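Local coordinates for tegumental protein 20.8 kDa (Clonorchis sinensis, PDB 5X2E) that binds a calcium ion through the N-terminal EF-hand of its calmodulin-like domain, the part of the longer tegumental protein present here, at residues Ser2-Phe7 with Leu61-Ala66; Gln25-Asn30 with Ser35-Trp40; Phe44-Thr49 with Leu54-Ser59. All coordinates share one frame; numbering follows the deposited sequence.

Contact 1. Residues Ser2-Phe7 with Leu61-Ala66; sequences SFINIF and LGLKPA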
# COMPACT_ATOMS: atom_id res chain seq x y z
N SER A 2 -7.31 5.23 -6.73
CA SER A 2 -7.43 3.78 -6.78
C SER A 2 -6.59 3.09 -5.71
O SER A 2 -5.67 3.68 -5.16
CB SER A 2 -6.97 3.28 -8.15
OG SER A 2 -5.59 3.56 -8.32
N PHE A 3 -6.88 1.83 -5.44
CA PHE A 3 -6.02 1.07 -4.55
C PHE A 3 -4.60 0.97 -5.11
O PHE A 3 -3.65 0.95 -4.33
CB PHE A 3 -6.60 -0.31 -4.30
CG PHE A 3 -7.73 -0.33 -3.34
CD1 PHE A 3 -7.57 0.16 -2.05
CD2 PHE A 3 -8.96 -0.85 -3.71
CE1 PHE A 3 -8.62 0.14 -1.14
CE2 PHE A 3 -10.00 -0.88 -2.80
CZ PHE A 3 -9.82 -0.37 -1.52
N ILE A 4 -4.46 0.90 -6.44
CA ILE A 4 -3.14 0.85 -7.07
C ILE A 4 -2.31 2.07 -6.67
O ILE A 4 -1.18 1.97 -6.16
CB ILE A 4 -3.27 0.75 -8.63
CG1 ILE A 4 -3.87 -0.61 -9.02
CG2 ILE A 4 -1.92 0.91 -9.28
CD1 ILE A 4 -4.52 -0.68 -10.41
N ASN A 5 -2.91 3.23 -6.84
CA ASN A 5 -2.32 4.50 -6.47
C ASN A 5 -2.00 4.60 -4.98
O ASN A 5 -0.92 5.04 -4.59
CB ASN A 5 -3.30 5.59 -6.86
CG ASN A 5 -2.74 6.98 -6.77
OD1 ASN A 5 -1.80 7.26 -6.05
ND2 ASN A 5 -3.38 7.89 -7.50
N ILE A 6 -2.95 4.19 -4.14
CA ILE A 6 -2.76 4.34 -2.69
C ILE A 6 -1.61 3.44 -2.22
O ILE A 6 -0.80 3.86 -1.40
CB ILE A 6 -4.09 4.07 -1.94
CG1 ILE A 6 -5.11 5.17 -2.28
CG2 ILE A 6 -3.86 3.97 -0.42
CD1 ILE A 6 -6.56 4.82 -1.98
N PHE A 7 -1.51 2.23 -2.77
CA PHE A 7 -0.41 1.33 -2.40
C PHE A 7 0.92 2.03 -2.68
O PHE A 7 1.82 2.06 -1.84
CB PHE A 7 -0.43 -0.00 -3.16
CG PHE A 7 0.65 -0.93 -2.71
CD1 PHE A 7 0.37 -1.91 -1.78
CD2 PHE A 7 1.96 -0.83 -3.23
CE1 PHE A 7 1.36 -2.76 -1.31
CE2 PHE A 7 2.96 -1.67 -2.75
CZ PHE A 7 2.66 -2.63 -1.80
N LEU A 61 -7.34 -8.06 -3.30
CA LEU A 61 -8.11 -7.10 -4.08
C LEU A 61 -8.38 -7.55 -5.51
O LEU A 61 -9.08 -6.88 -6.25
CB LEU A 61 -7.38 -5.74 -4.10
CG LEU A 61 -7.30 -5.10 -2.72
CD1 LEU A 61 -6.40 -3.87 -2.73
CD2 LEU A 61 -8.69 -4.71 -2.27
N GLY A 62 -7.78 -8.67 -5.93
CA GLY A 62 -7.93 -9.14 -7.30
C GLY A 62 -7.08 -8.36 -8.31
O GLY A 62 -7.46 -8.23 -9.47
N LEU A 63 -5.93 -7.84 -7.86
CA LEU A 63 -4.98 -7.13 -8.71
C LEU A 63 -3.79 -8.02 -9.02
O LEU A 63 -3.62 -9.07 -8.40
CB LEU A 63 -4.51 -5.83 -8.03
CG LEU A 63 -5.60 -4.82 -7.62
CD1 LEU A 63 -5.02 -3.77 -6.67
CD2 LEU A 63 -6.26 -4.20 -8.86
N LYS A 64 -2.96 -7.62 -9.99
CA LYS A 64 -1.69 -8.31 -10.21
C LYS A 64 -0.56 -7.36 -9.81
O LYS A 64 -0.72 -6.16 -9.93
CB LYS A 64 -1.55 -8.75 -11.67
CG LYS A 64 -2.68 -9.68 -12.10
CD LYS A 64 -2.66 -10.00 -13.59
CE LYS A 64 -3.91 -10.78 -14.00
NZ LYS A 64 -3.62 -12.20 -14.37
N PRO A 65 0.57 -7.91 -9.32
CA PRO A 65 1.72 -7.04 -8.99
C PRO A 65 2.14 -6.18 -10.18
O PRO A 65 2.51 -5.02 -9.97
CB PRO A 65 2.81 -8.05 -8.60
CG PRO A 65 2.01 -9.20 -7.97
CD PRO A 65 0.75 -9.28 -8.81
N ALA A 66 2.06 -6.71 -11.40
CA ALA A 66 2.39 -5.94 -12.60
C ALA A 66 1.65 -4.60 -12.69
O ALA A 66 2.20 -3.63 -13.20
CB ALA A 66 2.11 -6.78 -13.85
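Leu61 lays one of its methyls over a face of the Phe3 ring: CD1 of Leu61 sits 3.8 Å from CG of Phe3 and 4.3 Å from the ring centroid, 27° off the ring normal, a CH-pi contact. CD2 of Leu61 covers the same ring farther out, 4.1 Å from CE2 of Phe3, so that both branches of the leucine rest on the phenylalanine and the two side chains cross at about a right angle. Beside them Leu63 offers CD1 to Ile4, 4.1 Å from CG1 of that residue. Ile4 meets it with its longer branch because CG1 is set beside the backbone N (chi1 -68°).

Gly62, just past helix 54-61, takes positive phi, a conformation that suits glycine, and lies between the two leucines that face the first helix. Ser2 is the N-cap of helix 3-10; its OG accepts from N of Asn5 at 3.1 Å in a nearly straight bond. The contact thus packs the start of the first EF-hand helix against the end of helix 54-61 and the linker to helix 65-79, where Ile4 also touches Phe71. With no hydrogen bond between the segments, it depends on shape and on removing apolar surface from water.

Contact 2. Residues Gln25-Asn30 with Ser35-Trp40; sequences QYVAEN and SMVEKW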
# COMPACT_ATOMS: atom_id res chain seq x y z
N GLN A 25 1.96 6.58 8.96
CA GLN A 25 2.25 7.93 8.46
C GLN A 25 1.22 8.37 7.42
O GLN A 25 0.73 9.49 7.45
CB GLN A 25 3.64 7.99 7.86
CG GLN A 25 3.97 9.35 7.28
CD GLN A 25 5.40 9.49 6.87
OE1 GLN A 25 6.10 8.51 6.59
NE2 GLN A 25 5.86 10.74 6.85
N TYR A 26 0.87 7.49 6.50
CA TYR A 26 -0.15 7.84 5.52
C TYR A 26 -1.49 8.19 6.17
O TYR A 26 -2.15 9.17 5.80
CB TYR A 26 -0.31 6.69 4.55
CG TYR A 26 -1.31 6.98 3.46
CD1 TYR A 26 -2.63 6.60 3.60
CD2 TYR A 26 -0.93 7.62 2.28
CE1 TYR A 26 -3.56 6.85 2.59
CE2 TYR A 26 -1.84 7.88 1.27
CZ TYR A 26 -3.15 7.49 1.43
OH TYR A 26 -4.05 7.72 0.43
N VAL A 27 -1.89 7.40 7.16
CA VAL A 27 -3.15 7.64 7.82
C VAL A 27 -3.14 9.00 8.49
O VAL A 27 -4.06 9.81 8.29
CB VAL A 27 -3.44 6.52 8.83
CG1 VAL A 27 -4.57 6.91 9.81
CG2 VAL A 27 -3.79 5.24 8.08
N ALA A 28 -2.08 9.28 9.25
CA ALA A 28 -2.06 10.54 9.96
C ALA A 28 -1.96 11.71 8.98
O ALA A 28 -2.62 12.73 9.16
CB ALA A 28 -0.88 10.57 10.95
N GLU A 29 -1.11 11.60 7.97
CA GLU A 29 -0.86 12.72 7.06
C GLU A 29 -2.08 13.09 6.23
O GLU A 29 -2.20 14.20 5.75
CB GLU A 29 0.33 12.40 6.15
CG GLU A 29 1.57 13.09 6.62
CD GLU A 29 2.85 12.45 6.15
OE1 GLU A 29 2.87 11.90 5.01
OE2 GLU A 29 3.84 12.48 6.94
N ASN A 30 -2.98 12.13 6.07
CA ASN A 30 -4.21 12.34 5.31
C ASN A 30 -5.45 12.49 6.18
O ASN A 30 -6.58 12.44 5.69
CB ASN A 30 -4.37 11.18 4.33
CG ASN A 30 -3.44 11.30 3.17
OD1 ASN A 30 -3.62 12.16 2.31
ND2 ASN A 30 -2.41 10.47 3.15
N SER A 35 -8.43 3.90 13.05
CA SER A 35 -8.94 2.53 12.93
C SER A 35 -8.58 1.91 11.57
O SER A 35 -8.63 0.68 11.40
CB SER A 35 -10.46 2.53 13.12
OG SER A 35 -11.06 3.36 12.17
N MET A 36 -8.27 2.77 10.61
CA MET A 36 -7.80 2.40 9.28
C MET A 36 -6.57 1.51 9.36
O MET A 36 -6.38 0.62 8.52
CB MET A 36 -7.46 3.68 8.50
CG MET A 36 -6.96 3.47 7.12
SD MET A 36 -8.30 2.73 6.20
CE MET A 36 -9.32 4.19 5.95
N VAL A 37 -5.72 1.76 10.36
CA VAL A 37 -4.52 0.95 10.50
C VAL A 37 -4.90 -0.52 10.77
O VAL A 37 -4.45 -1.44 10.05
CB VAL A 37 -3.58 1.51 11.62
CG1 VAL A 37 -2.40 0.57 11.82
CG2 VAL A 37 -3.13 2.93 11.31
N GLU A 38 -5.77 -0.72 11.75
CA GLU A 38 -6.24 -2.08 12.05
C GLU A 38 -6.95 -2.73 10.87
O GLU A 38 -6.80 -3.92 10.64
CB GLU A 38 -7.17 -2.07 13.26
CG GLU A 38 -6.44 -1.89 14.57
CD GLU A 38 -6.12 -3.20 15.25
OE1 GLU A 38 -6.98 -3.67 16.03
OE2 GLU A 38 -5.02 -3.75 15.02
N LYS A 39 -7.72 -1.96 10.11
CA LYS A 39 -8.45 -2.52 8.97
C LYS A 39 -7.48 -3.02 7.89
O LYS A 39 -7.67 -4.11 7.34
CB LYS A 39 -9.41 -1.49 8.37
CG LYS A 39 -10.51 -1.01 9.31
CD LYS A 39 -11.38 0.01 8.57
CE LYS A 39 -11.70 1.24 9.43
NZ LYS A 39 -12.57 0.91 10.60
N TRP A 40 -6.44 -2.25 7.59
CA TRP A 40 -5.42 -2.68 6.61
C TRP A 40 -4.69 -3.92 7.09
O TRP A 40 -4.37 -4.83 6.30
CB TRP A 40 -4.43 -1.53 6.33
CG TRP A 40 -4.93 -0.59 5.26
CD1 TRP A 40 -6.05 0.21 5.32
CD2 TRP A 40 -4.35 -0.38 3.96
NE1 TRP A 40 -6.20 0.89 4.14
CE2 TRP A 40 -5.18 0.55 3.29
CE3 TRP A 40 -3.23 -0.90 3.29
CZ2 TRP A 40 -4.91 0.97 1.99
CZ3 TRP A 40 -2.96 -0.45 2.00
CH2 TRP A 40 -3.81 0.46 1.36
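Apolar packing alone joins the two segments, and one methyl of Val27 takes part in all of it. CG2 of Val27 lies 3.8 Å from CG of Met36 and touches CB of the same residue at 4.0 Å; it also meets CG2 of Val37, again at 4.0 Å. Val27 has its CG1 anti to the backbone N (chi1 165°), which puts CG2 beside that nitrogen and facing helix 35-44. The beta-branched valines give short, stiff surfaces where the helices come close, while flexible Met36 touches with the base of its chain and then bends at chi2 and chi3, carrying its end away from Val27.

Helix 20-29 is the exiting helix of the calcium-binding EF-hand, and helix 35-44 is the entering helix of the second helix-loop-helix unit, so the packing joins the two hands on either side of the short linker between them. Leu32 of that linker touches both Val27 and Tyr26.

The polar bonds stay within each segment. NE2 of Gln25 donates to OE2 of Glu29 at 2.7 Å, one helical turn on, meeting the carboxylate on its syn side. At the helix end, ND2 of Asn30 turns back to O of Tyr26, 3.0 Å away, while N of Asn30 reaches that same oxygen from the opposite face of its plane. This return also places ND2 of Asn30 3.2 Å above the plane of the Tyr26 ring, over its centre. In the other segment NZ of Lys39 makes a weak bond to OG of Ser35, which is also bonded to Asp33.

Contact 3. Residues Phe44-Thr49 with Leu54-Ser59; sequences FDPDNT and LETFCS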
# COMPACT_ATOMS: atom_id res chain seq x y z
N PHE A 44 -5.05 -7.16 4.83
CA PHE A 44 -3.85 -7.34 3.99
C PHE A 44 -2.67 -7.98 4.70
O PHE A 44 -1.65 -8.29 4.08
CB PHE A 44 -3.42 -6.00 3.42
CG PHE A 44 -4.50 -5.32 2.66
CD1 PHE A 44 -5.19 -5.97 1.65
CD2 PHE A 44 -4.81 -3.99 2.94
CE1 PHE A 44 -6.21 -5.32 0.94
CE2 PHE A 44 -5.81 -3.34 2.25
CZ PHE A 44 -6.51 -4.00 1.25
N ASP A 45 -2.80 -8.18 6.01
CA ASP A 45 -1.81 -8.97 6.77
C ASP A 45 -2.56 -9.93 7.68
O ASP A 45 -2.35 -9.91 8.89
CB ASP A 45 -0.86 -8.06 7.59
CG ASP A 45 0.30 -8.83 8.19
OD1 ASP A 45 0.64 -9.94 7.68
OD2 ASP A 45 0.90 -8.33 9.18
N PRO A 46 -3.44 -10.78 7.11
CA PRO A 46 -4.31 -11.58 7.97
C PRO A 46 -3.55 -12.56 8.84
O PRO A 46 -4.04 -12.88 9.93
CB PRO A 46 -5.21 -12.31 6.97
CG PRO A 46 -4.39 -12.35 5.70
CD PRO A 46 -3.71 -11.03 5.68
N ASP A 47 -2.40 -13.04 8.36
CA ASP A 47 -1.57 -13.97 9.13
C ASP A 47 -0.62 -13.26 10.10
O ASP A 47 0.20 -13.91 10.76
CB ASP A 47 -0.76 -14.86 8.18
CG ASP A 47 -1.64 -15.80 7.39
OD1 ASP A 47 -1.43 -15.93 6.17
OD2 ASP A 47 -2.54 -16.41 7.99
N ASN A 48 -0.71 -11.94 10.19
CA ASN A 48 0.03 -11.19 11.19
C ASN A 48 1.55 -11.38 11.05
O ASN A 48 2.26 -11.71 11.99
CB ASN A 48 -0.45 -11.59 12.59
CG ASN A 48 -0.08 -10.59 13.65
OD1 ASN A 48 0.35 -9.47 13.35
ND2 ASN A 48 -0.27 -10.96 14.90
N THR A 49 2.02 -11.17 9.83
CA THR A 49 3.44 -11.32 9.53
C THR A 49 4.22 -10.08 9.96
O THR A 49 5.44 -10.12 10.05
CB THR A 49 3.68 -11.53 8.02
OG1 THR A 49 3.30 -10.35 7.30
CG2 THR A 49 2.88 -12.73 7.50
N LEU A 54 3.07 -6.48 -1.37
CA LEU A 54 2.35 -6.24 -2.61
C LEU A 54 1.56 -7.50 -3.00
O LEU A 54 0.40 -7.39 -3.45
CB LEU A 54 3.34 -5.85 -3.71
CG LEU A 54 2.70 -5.64 -5.06
CD1 LEU A 54 1.62 -4.58 -4.99
CD2 LEU A 54 3.79 -5.24 -6.07
N GLU A 55 2.17 -8.69 -2.82
CA GLU A 55 1.53 -9.96 -3.19
C GLU A 55 0.18 -10.17 -2.46
O GLU A 55 -0.82 -10.54 -3.05
CB GLU A 55 2.46 -11.16 -2.91
CG GLU A 55 3.67 -11.27 -3.85
CD GLU A 55 3.31 -11.66 -5.28
OE1 GLU A 55 2.28 -12.32 -5.54
OE2 GLU A 55 4.05 -11.32 -6.17
N THR A 56 0.17 -9.95 -1.15
CA THR A 56 -1.04 -10.20 -0.37
C THR A 56 -2.09 -9.13 -0.64
O THR A 56 -3.28 -9.42 -0.73
CB THR A 56 -0.70 -10.29 1.12
OG1 THR A 56 0.23 -11.37 1.31
CG2 THR A 56 -1.95 -10.56 1.92
N PHE A 57 -1.63 -7.89 -0.76
CA PHE A 57 -2.49 -6.78 -1.12
C PHE A 57 -3.22 -7.12 -2.44
O PHE A 57 -4.46 -7.04 -2.52
CB PHE A 57 -1.65 -5.51 -1.25
CG PHE A 57 -2.40 -4.27 -1.60
CD1 PHE A 57 -2.41 -3.81 -2.92
CD2 PHE A 57 -3.03 -3.51 -0.62
CE1 PHE A 57 -3.05 -2.61 -3.24
CE2 PHE A 57 -3.65 -2.33 -0.95
CZ PHE A 57 -3.66 -1.88 -2.27
N CYS A 58 -2.47 -7.57 -3.43
CA CYS A 58 -3.04 -7.86 -4.74
C CYS A 58 -3.97 -9.07 -4.70
O CYS A 58 -5.03 -9.08 -5.33
CB CYS A 58 -1.94 -8.09 -5.77
SG CYS A 58 -1.09 -6.59 -6.28
N SER A 59 -3.57 -10.12 -3.99
CA SER A 59 -4.43 -11.30 -3.90
C SER A 59 -5.80 -10.96 -3.29
O SER A 59 -6.83 -11.46 -3.73
CB SER A 59 -3.73 -12.39 -3.10
OG SER A 59 -2.61 -12.86 -3.84
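Phe57 turns the edge of its ring toward a face of Phe44, an edge-to-face pair inside the second helix-loop-helix of the EF-hand pair, where the entering helix 35-44 gives way to the loop and helix 54-61 leaves it. The centroids are 4.9 Å apart and the planes meet at 52°, well short of perpendicular. CD2 of Phe57 stands over the centre of the Phe44 ring, 3.7 Å above its plane. Different first torsions bring the rings together: CG of Phe44 lies anti to the carbonyl carbon (chi1 -56°), that of Phe57 anti to the backbone N (chi1 -180°), and the two side chains run side by side in the same direction. Large flat rings suit this buried position, which Trp40 shares by meeting Phe44 edge to face.

Thr56, small and beta-branched, sits against the turn with its methyl. With CG2 anti to the backbone N, that methyl reaches the end of helix 35-44, 3.1 Å from O of Phe44, a tight approach, and lies 4.2 Å from CD of Pro46. Proline starts the central pair of the type I turn from Asp45 to Asn48. OD2 of Asp45 is bonded to Gly50 in the loop and to Tyr20 of helix 20-29, tying the loop to the first hand. OD1 of Asp45 accepts twice from Thr49, from OG1 at 2.7 Å and from N at 2.8 Å, the two donors arriving from opposite faces of the carboxylate plane.

In the fold
Contacts 2 and 3 each join neighbouring elements of the EF-hand pair, and contact 1 joins its two ends. Contacts 2 and 3 follow one another along the chain, and contact 1 spans both by bringing the first helix to the end of the second hand. Aromatic rings link them: CZ3 of Trp40 in contact 2 lies 3.6 Å from CE2 of Phe57 in contact 3, and CD1 of Phe7 in contact 1 lies 3.6 Å from CD1 of Phe57. Contacts 1 and 2, about 17 Å apart between centres, meet through Ile6. The calcium ion, held by Asp11, Asp13, Thr15, Val17 and Glu22, lies about 12 Å from the Phe57 side chain.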